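Local coordinates for protein telomerase reverse transcriptase (PDB 6ZD1) that probably extends chromosome ends as the catalytic subunit of telomerase, copying a template within its RNA component into telomeric DNA repeats, at residues L333-F338 and V539-E544; A313-T318 and D494-R499; V501-F506 and T552-D557. All coordinates share one frame; numbering follows the deposited sequence.

Contact 1. Residues L333-F338 and V539-E544; sequences LYMIKF and VEINGE
The outer ladder of the palm sheet of this reverse transcriptase is made here, where Met335, Ile336 and Lys337 pair antiparallel with Ile541, Glu540 and Val539. Two hydrogen-bonded pairs flank a non-hydrogen-bonded one. Met335 N gives its hydrogen to Ile541 O at 2.9 Å, and Ile541 N answers to Met335 O. Lys337 and Val539 repeat the exchange, with the bond from Lys337 N to Val539 O almost straight (N-H...O 173°). Between them Ile336 faces Glu540, and CA-H...O contacts fill in, among them Glu540 CA to Met335 O.

On one face lie Met335, Lys337, Val539 and Ile541. The selenomethionine Met335 runs alongside Ile541, pointing the same way, with CG 3.7 Å from Ile541 CG1. Lys337 is extended beyond CG and lays its CE 3.6 Å from Val539 CG2, while its NZ goes on to bond Thr552 O. On the other face Ile336 sets CG1 anti to its backbone N, and a bend at chi2 (86°) brings CD1 to 3.7 Å from Glu540 CB. The carboxylate of Glu540 is turned to a salt bridge with Lys518.

Beyond the Met335-Ile541 pair, Tyr334 slants across Asn542, its CD2 3.4 Å from Asn542 CB. Tyr334 OH donates to Glu544 OE2 at 3.1 Å, and OE2 receives it on its anti lone pair; that oxygen sits at the ring edge, near the ring plane, with the carboxylate turned 80° from it. Asn542 OD1 closes an Asx turn by accepting from Glu544 N, which shapes the chain leading to this carboxylate.

Strand 334-339 has strand 503-508 as its other neighbour. Helix 511-520 meets Tyr334 and Glu540 through Leu514, and Met551 of strand 550-553 touches Met335, Lys337, Val539 and Ile541.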
# COMPACT_ATOMS: atom_id res chain seq x y z
N LEU A 333 -14.83 30.13 16.66
CA LEU A 333 -13.54 29.56 16.31
C LEU A 333 -13.22 29.85 14.85
O LEU A 333 -14.11 29.86 14.00
CB LEU A 333 -13.52 28.05 16.56
CG LEU A 333 -13.67 27.66 18.03
CD1 LEU A 333 -13.77 26.16 18.16
CD2 LEU A 333 -12.50 28.19 18.84
N TYR A 334 -11.94 30.09 14.58
CA TYR A 334 -11.45 30.35 13.23
C TYR A 334 -10.52 29.21 12.83
O TYR A 334 -9.73 28.73 13.65
CB TYR A 334 -10.70 31.68 13.17
CG TYR A 334 -11.46 32.83 13.81
CD1 TYR A 334 -11.50 32.98 15.19
CD2 TYR A 334 -12.14 33.75 13.03
CE1 TYR A 334 -12.20 34.01 15.78
CE2 TYR A 334 -12.85 34.78 13.61
CZ TYR A 334 -12.87 34.91 14.98
OH TYR A 334 -13.56 35.94 15.57
N MSE A 335 -10.65 28.74 11.60
CA MSE A 335 -9.79 27.66 11.15
C MSE A 335 -9.34 27.79 9.71
O MSE A 335 -10.04 28.33 8.85
CB MSE A 335 -10.48 26.31 11.36
CG MSE A 335 -11.83 26.19 10.70
SE MSE A 335 -12.61 24.45 11.10
CE MSE A 335 -12.67 24.60 13.04
N ILE A 336 -8.13 27.30 9.47
CA ILE A 336 -7.44 27.42 8.19
C ILE A 336 -6.77 26.09 7.89
O ILE A 336 -6.15 25.48 8.77
CB ILE A 336 -6.42 28.57 8.22
CG1 ILE A 336 -5.58 28.61 6.95
CG2 ILE A 336 -5.54 28.49 9.47
CD1 ILE A 336 -6.23 29.39 5.84
N LYS A 337 -6.93 25.60 6.66
CA LYS A 337 -6.20 24.42 6.19
C LYS A 337 -5.36 24.80 4.99
O LYS A 337 -5.77 25.63 4.16
CB LYS A 337 -7.14 23.26 5.85
CG LYS A 337 -7.82 23.37 4.49
CD LYS A 337 -8.53 22.08 4.12
CE LYS A 337 -9.12 22.16 2.73
NZ LYS A 337 -9.83 20.91 2.36
N PHE A 338 -4.17 24.20 4.89
CA PHE A 338 -3.25 24.50 3.81
C PHE A 338 -2.31 23.31 3.63
O PHE A 338 -1.97 22.64 4.61
CB PHE A 338 -2.47 25.80 4.07
CG PHE A 338 -1.70 25.82 5.37
CD1 PHE A 338 -2.31 26.19 6.56
CD2 PHE A 338 -0.35 25.49 5.39
CE1 PHE A 338 -1.60 26.21 7.75
CE2 PHE A 338 0.36 25.52 6.58
CZ PHE A 338 -0.26 25.88 7.76
N VAL A 539 -7.96 26.85 2.34
CA VAL A 539 -9.37 27.04 2.67
C VAL A 539 -9.47 27.60 4.08
O VAL A 539 -8.80 27.10 5.00
CB VAL A 539 -10.17 25.74 2.53
CG1 VAL A 539 -11.62 25.94 2.96
CG2 VAL A 539 -10.11 25.23 1.10
N GLU A 540 -10.30 28.62 4.26
CA GLU A 540 -10.46 29.27 5.56
C GLU A 540 -11.94 29.51 5.82
O GLU A 540 -12.63 30.08 4.98
CB GLU A 540 -9.69 30.60 5.61
CG GLU A 540 -9.72 31.28 6.97
CD GLU A 540 -9.23 32.71 6.92
OE1 GLU A 540 -9.73 33.54 7.72
OE2 GLU A 540 -8.37 33.02 6.07
N ILE A 541 -12.41 29.08 6.99
CA ILE A 541 -13.75 29.38 7.46
C ILE A 541 -13.67 29.80 8.92
O ILE A 541 -12.72 29.46 9.63
CB ILE A 541 -14.74 28.21 7.28
CG1 ILE A 541 -14.28 26.97 8.04
CG2 ILE A 541 -14.94 27.89 5.80
CD1 ILE A 541 -15.25 25.82 7.94
N ASN A 542 -14.67 30.57 9.35
CA ASN A 542 -14.72 31.07 10.72
C ASN A 542 -16.06 30.88 11.41
O ASN A 542 -16.10 30.93 12.65
CB ASN A 542 -14.36 32.57 10.75
CG ASN A 542 -15.23 33.41 9.83
OD1 ASN A 542 -16.39 33.07 9.56
ND2 ASN A 542 -14.68 34.51 9.36
N GLY A 543 -17.15 30.68 10.68
CA GLY A 543 -18.44 30.51 11.32
C GLY A 543 -18.88 31.71 12.15
O GLY A 543 -19.28 31.56 13.30
N GLU A 544 -18.79 32.91 11.57
CA GLU A 544 -19.35 34.11 12.17
C GLU A 544 -20.75 34.40 11.64
O GLU A 544 -21.16 35.57 11.61
CB GLU A 544 -18.44 35.31 11.93
CG GLU A 544 -17.12 35.28 12.69
CD GLU A 544 -16.29 36.53 12.47
OE1 GLU A 544 -16.69 37.38 11.64
OE2 GLU A 544 -15.23 36.67 13.12

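Contact 2. Residues A313-T318 and D494-R499; sequences ADRILT and DNLLLR
Arg315 and Ile316 of helix 309-326 lie on Leu496 and Leu498 of the edge strand 495-500, a helix-on-sheet layer of the palm. The helix runs almost exactly against the strand, 176° between their directions, with the segment axes 9.8 Å apart. Alternation along the strand sends Leu496 and Leu498 toward the helix and Leu497 away from it.

The side chains meet at a slant, except that Ile316 crosses Leu496 at about a right angle. Ile316 CG1 meets a methyl of each leucine, 3.8 Å from Leu498 CD1 and a little farther from Leu496 CD2. Leu498 CD1 reaches Ile316 and also comes near Arg315 CB; Leu498 CD2 lies against Arg315, 3.8 Å from its CB.

Arg315 is folded rather than extended. Bends at chi2 (-89°) and chi3 (-90°) curl it back over the leucines, which lays one face of the guanidinium over Leu498 CD2. Its NH2 hydrogen-bonds Arg303 O, so the polar end is held by a backbone carbonyl while the aliphatic part covers the apolar strand face. Val565 of strand 565-567 also touches Ile316.

Leu498 CD2 sits 3.8 Å above the guanidinium plane of Arg315, offset toward the rim, and Leu496 CD1 comes in obliquely to 3.4 Å from Arg315 NH1.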
# COMPACT_ATOMS: atom_id res chain seq x y z
N ALA A 313 -8.37 13.74 14.52
CA ALA A 313 -9.72 13.84 15.06
C ALA A 313 -9.71 13.93 16.58
O ALA A 313 -10.41 14.76 17.17
CB ALA A 313 -10.55 12.65 14.60
N ASP A 314 -8.90 13.08 17.23
CA ASP A 314 -8.86 13.06 18.69
C ASP A 314 -8.28 14.35 19.25
O ASP A 314 -8.74 14.85 20.28
CB ASP A 314 -8.06 11.85 19.17
CG ASP A 314 -8.90 10.60 19.26
OD1 ASP A 314 -9.49 10.35 20.33
OD2 ASP A 314 -8.99 9.87 18.25
N ARG A 315 -7.25 14.90 18.59
CA ARG A 315 -6.69 16.16 19.08
C ARG A 315 -7.68 17.31 18.94
O ARG A 315 -7.67 18.23 19.76
CB ARG A 315 -5.38 16.47 18.34
CG ARG A 315 -4.26 15.47 18.61
CD ARG A 315 -3.41 15.83 19.82
NE ARG A 315 -2.28 16.69 19.46
CZ ARG A 315 -2.19 17.98 19.76
NH1 ARG A 315 -3.16 18.57 20.44
NH2 ARG A 315 -1.13 18.68 19.39
N ILE A 316 -8.56 17.25 17.93
CA ILE A 316 -9.61 18.25 17.80
C ILE A 316 -10.72 18.02 18.81
O ILE A 316 -11.23 18.96 19.43
CB ILE A 316 -10.15 18.26 16.35
CG1 ILE A 316 -9.06 18.68 15.38
CG2 ILE A 316 -11.35 19.18 16.22
CD1 ILE A 316 -9.44 18.51 13.93
N LEU A 317 -11.12 16.76 19.01
CA LEU A 317 -12.14 16.44 20.00
C LEU A 317 -11.67 16.78 21.41
O LEU A 317 -12.46 17.25 22.24
CB LEU A 317 -12.52 14.96 19.91
CG LEU A 317 -13.28 14.55 18.65
CD1 LEU A 317 -13.67 13.09 18.73
CD2 LEU A 317 -14.50 15.43 18.43
N THR A 318 -10.39 16.53 21.71
CA THR A 318 -9.84 16.98 22.98
C THR A 318 -9.78 18.50 23.04
O THR A 318 -10.07 19.10 24.09
CB THR A 318 -8.46 16.36 23.19
OG1 THR A 318 -8.57 14.93 23.19
CG2 THR A 318 -7.86 16.81 24.52
N ASP A 494 -5.95 28.21 23.57
CA ASP A 494 -6.73 29.03 22.65
C ASP A 494 -6.53 28.69 21.18
O ASP A 494 -7.33 29.15 20.35
CB ASP A 494 -6.40 30.52 22.85
CG ASP A 494 -7.12 31.12 24.03
OD1 ASP A 494 -8.31 31.49 23.89
OD2 ASP A 494 -6.51 31.22 25.12
N ASN A 495 -5.50 27.92 20.82
CA ASN A 495 -5.25 27.61 19.42
C ASN A 495 -4.61 26.24 19.31
O ASN A 495 -3.95 25.76 20.24
CB ASN A 495 -4.38 28.68 18.76
CG ASN A 495 -3.28 29.17 19.66
OD1 ASN A 495 -3.38 30.25 20.25
ND2 ASN A 495 -2.22 28.38 19.79
N LEU A 496 -4.81 25.61 18.15
CA LEU A 496 -4.37 24.24 17.91
C LEU A 496 -3.88 24.09 16.48
O LEU A 496 -4.61 24.42 15.54
CB LEU A 496 -5.52 23.26 18.17
CG LEU A 496 -5.28 21.83 17.69
CD1 LEU A 496 -4.24 21.15 18.55
CD2 LEU A 496 -6.58 21.03 17.67
N LEU A 497 -2.65 23.61 16.32
CA LEU A 497 -2.07 23.31 15.02
C LEU A 497 -1.77 21.83 14.91
O LEU A 497 -1.22 21.23 15.84
CB LEU A 497 -0.78 24.12 14.78
CG LEU A 497 -0.06 23.92 13.45
CD1 LEU A 497 -0.90 24.47 12.30
CD2 LEU A 497 1.32 24.56 13.47
N LEU A 498 -2.13 21.24 13.77
CA LEU A 498 -1.96 19.81 13.52
C LEU A 498 -1.34 19.62 12.14
O LEU A 498 -1.62 20.39 11.21
CB LEU A 498 -3.28 19.06 13.60
CG LEU A 498 -4.01 19.05 14.94
CD1 LEU A 498 -5.31 18.28 14.80
CD2 LEU A 498 -3.13 18.44 16.01
N ARG A 499 -0.48 18.60 12.02
CA ARG A 499 0.20 18.29 10.77
C ARG A 499 -0.01 16.83 10.43
O ARG A 499 0.19 15.95 11.28
CB ARG A 499 1.69 18.64 10.84
CG ARG A 499 2.41 18.48 9.51
CD ARG A 499 3.88 18.84 9.61
NE ARG A 499 4.62 17.88 10.42
CZ ARG A 499 5.03 16.69 9.99
NH1 ARG A 499 4.76 16.31 8.75
NH2 ARG A 499 5.70 15.89 10.80

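Contact 3. Residues V501-F506 and T552-D557; sequences VDDFIF and TFVGLD
The ring of Phe553 is sandwiched between Ile505 on one face and its own neighbour Val554 on the other. Ile505 CB stands over the centre, 3.7 Å from the ring centroid of Phe553 and 12° off the normal, a CH-pi contact. From the same residue CG2 comes to 3.5 Å from Phe553 CE2, and CD1 leans toward the root of the ring. Across the ring, Val554 CG2 is offset toward the rim. The edge, in plane, points at Phe504 N, while Phe504 O approaches CE1 of Phe553 obliquely at 3.2 Å. With CG anti to the backbone N (chi1 -161°), Phe553 reaches out from its strand to the sheet.

Beside it Asp503 OD2 lies 3.2 Å from Val554 CG1. Asp502 and Asp503 belong to the Val-Asp-Asp sequence that matches motif C of reverse transcriptases. The type II turn from Phe553 to Leu556 joins strands 550-553 and 556-559 in a hairpin placed like the primer grip, motif E, of the family.

Val312 of helix 309-326 also touches Phe553, and Leu500 at the end of strand 495-500 meets Val554, so the hairpin tip sits against both the palm sheet and that helix.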
# COMPACT_ATOMS: atom_id res chain seq x y z
N VAL A 501 1.34 14.57 7.29
CA VAL A 501 2.19 14.41 6.07
C VAL A 501 2.43 15.79 5.44
O VAL A 501 3.41 16.45 5.82
CB VAL A 501 1.59 13.42 5.06
CG1 VAL A 501 2.54 13.13 3.91
CG2 VAL A 501 1.16 12.12 5.73
N ASP A 502 1.55 16.20 4.51
CA ASP A 502 1.69 17.49 3.83
C ASP A 502 0.50 18.41 4.06
O ASP A 502 0.53 19.56 3.60
CB ASP A 502 1.92 17.29 2.32
CG ASP A 502 0.92 16.34 1.66
OD1 ASP A 502 0.19 15.63 2.37
OD2 ASP A 502 0.89 16.31 0.41
N ASP A 503 -0.52 17.98 4.80
CA ASP A 503 -1.71 18.78 5.06
C ASP A 503 -1.68 19.38 6.46
O ASP A 503 -1.31 18.71 7.43
CB ASP A 503 -2.97 17.93 4.88
CG ASP A 503 -3.07 17.31 3.51
OD1 ASP A 503 -3.19 18.06 2.51
OD2 ASP A 503 -3.02 16.06 3.41
N PHE A 504 -2.09 20.64 6.56
CA PHE A 504 -2.08 21.38 7.81
C PHE A 504 -3.48 21.87 8.13
O PHE A 504 -4.26 22.18 7.22
CB PHE A 504 -1.12 22.57 7.76
CG PHE A 504 0.32 22.20 7.61
CD1 PHE A 504 1.19 22.30 8.69
CD2 PHE A 504 0.82 21.77 6.39
CE1 PHE A 504 2.53 21.96 8.55
CE2 PHE A 504 2.16 21.44 6.25
CZ PHE A 504 3.01 21.53 7.33
N ILE A 505 -3.80 21.94 9.42
CA ILE A 505 -5.02 22.57 9.89
C ILE A 505 -4.69 23.35 11.15
O ILE A 505 -3.85 22.92 11.96
CB ILE A 505 -6.15 21.55 10.15
CG1 ILE A 505 -7.48 22.27 10.38
CG2 ILE A 505 -5.82 20.65 11.33
CD1 ILE A 505 -8.68 21.37 10.37
N PHE A 506 -5.32 24.51 11.31
CA PHE A 506 -5.09 25.36 12.47
C PHE A 506 -6.41 25.94 12.91
O PHE A 506 -7.07 26.65 12.14
CB PHE A 506 -4.09 26.47 12.15
CG PHE A 506 -3.96 27.49 13.24
CD1 PHE A 506 -3.30 27.17 14.42
CD2 PHE A 506 -4.49 28.76 13.09
CE1 PHE A 506 -3.18 28.10 15.43
CE2 PHE A 506 -4.37 29.69 14.10
CZ PHE A 506 -3.71 29.37 15.27
N THR A 552 -13.56 20.24 5.00
CA THR A 552 -13.06 18.88 4.81
C THR A 552 -11.54 18.90 4.99
O THR A 552 -10.81 19.42 4.14
CB THR A 552 -13.45 18.33 3.45
OG1 THR A 552 -14.87 18.24 3.36
CG2 THR A 552 -12.85 16.95 3.25
N PHE A 553 -11.08 18.33 6.09
CA PHE A 553 -9.67 18.02 6.27
C PHE A 553 -9.47 16.58 5.82
O PHE A 553 -10.38 15.96 5.25
CB PHE A 553 -9.26 18.27 7.72
CG PHE A 553 -7.77 18.41 7.90
CD1 PHE A 553 -7.02 19.17 7.02
CD2 PHE A 553 -7.14 17.79 8.96
CE1 PHE A 553 -5.66 19.29 7.19
CE2 PHE A 553 -5.78 17.91 9.14
CZ PHE A 553 -5.03 18.67 8.25
N VAL A 554 -8.28 16.02 6.04
CA VAL A 554 -7.98 14.69 5.50
C VAL A 554 -8.98 13.68 6.04
O VAL A 554 -8.98 13.36 7.24
CB VAL A 554 -6.55 14.30 5.85
CG1 VAL A 554 -5.58 14.94 4.88
CG2 VAL A 554 -6.22 14.73 7.27
N GLY A 555 -9.81 13.14 5.16
CA GLY A 555 -10.78 12.12 5.53
C GLY A 555 -11.86 12.55 6.51
O GLY A 555 -12.74 11.75 6.85
N LEU A 556 -11.83 13.80 6.96
CA LEU A 556 -12.70 14.27 8.03
C LEU A 556 -13.57 15.43 7.57
O LEU A 556 -13.11 16.31 6.84
CB LEU A 556 -11.89 14.72 9.25
CG LEU A 556 -10.87 13.74 9.82
CD1 LEU A 556 -10.12 14.39 10.97
CD2 LEU A 556 -11.57 12.47 10.27
N ASP A 557 -14.82 15.42 8.01
CA ASP A 557 -15.71 16.56 7.90
C ASP A 557 -15.74 17.26 9.25
O ASP A 557 -16.15 16.66 10.25
CB ASP A 557 -17.12 16.14 7.49
CG ASP A 557 -17.33 16.19 5.99
OD1 ASP A 557 -16.37 16.55 5.27
OD2 ASP A 557 -18.45 15.88 5.54

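All three contacts gather on the four-stranded antiparallel palm sheet, whose order is 495-500, 503-508, 334-339, 539-541. Contact 1 forms one outer ladder, contact 2 lays helix 309-326 on strand 495-500 at the opposite edge, and contact 3 brings the 552-557 hairpin to strand 503-508. Centres of contacts 1 and 2 are about 14 Å apart, 1 and 3 about 12 Å, 2 and 3 about 11 Å. Along the chain, contact 1 alternates with each of the others, whereas contact 2 closes before contact 3 opens. Backbone pairing of Phe338 with Phe504 and of Leu498 with Ile505 ties the strands together, uniting distant sequence in one palm.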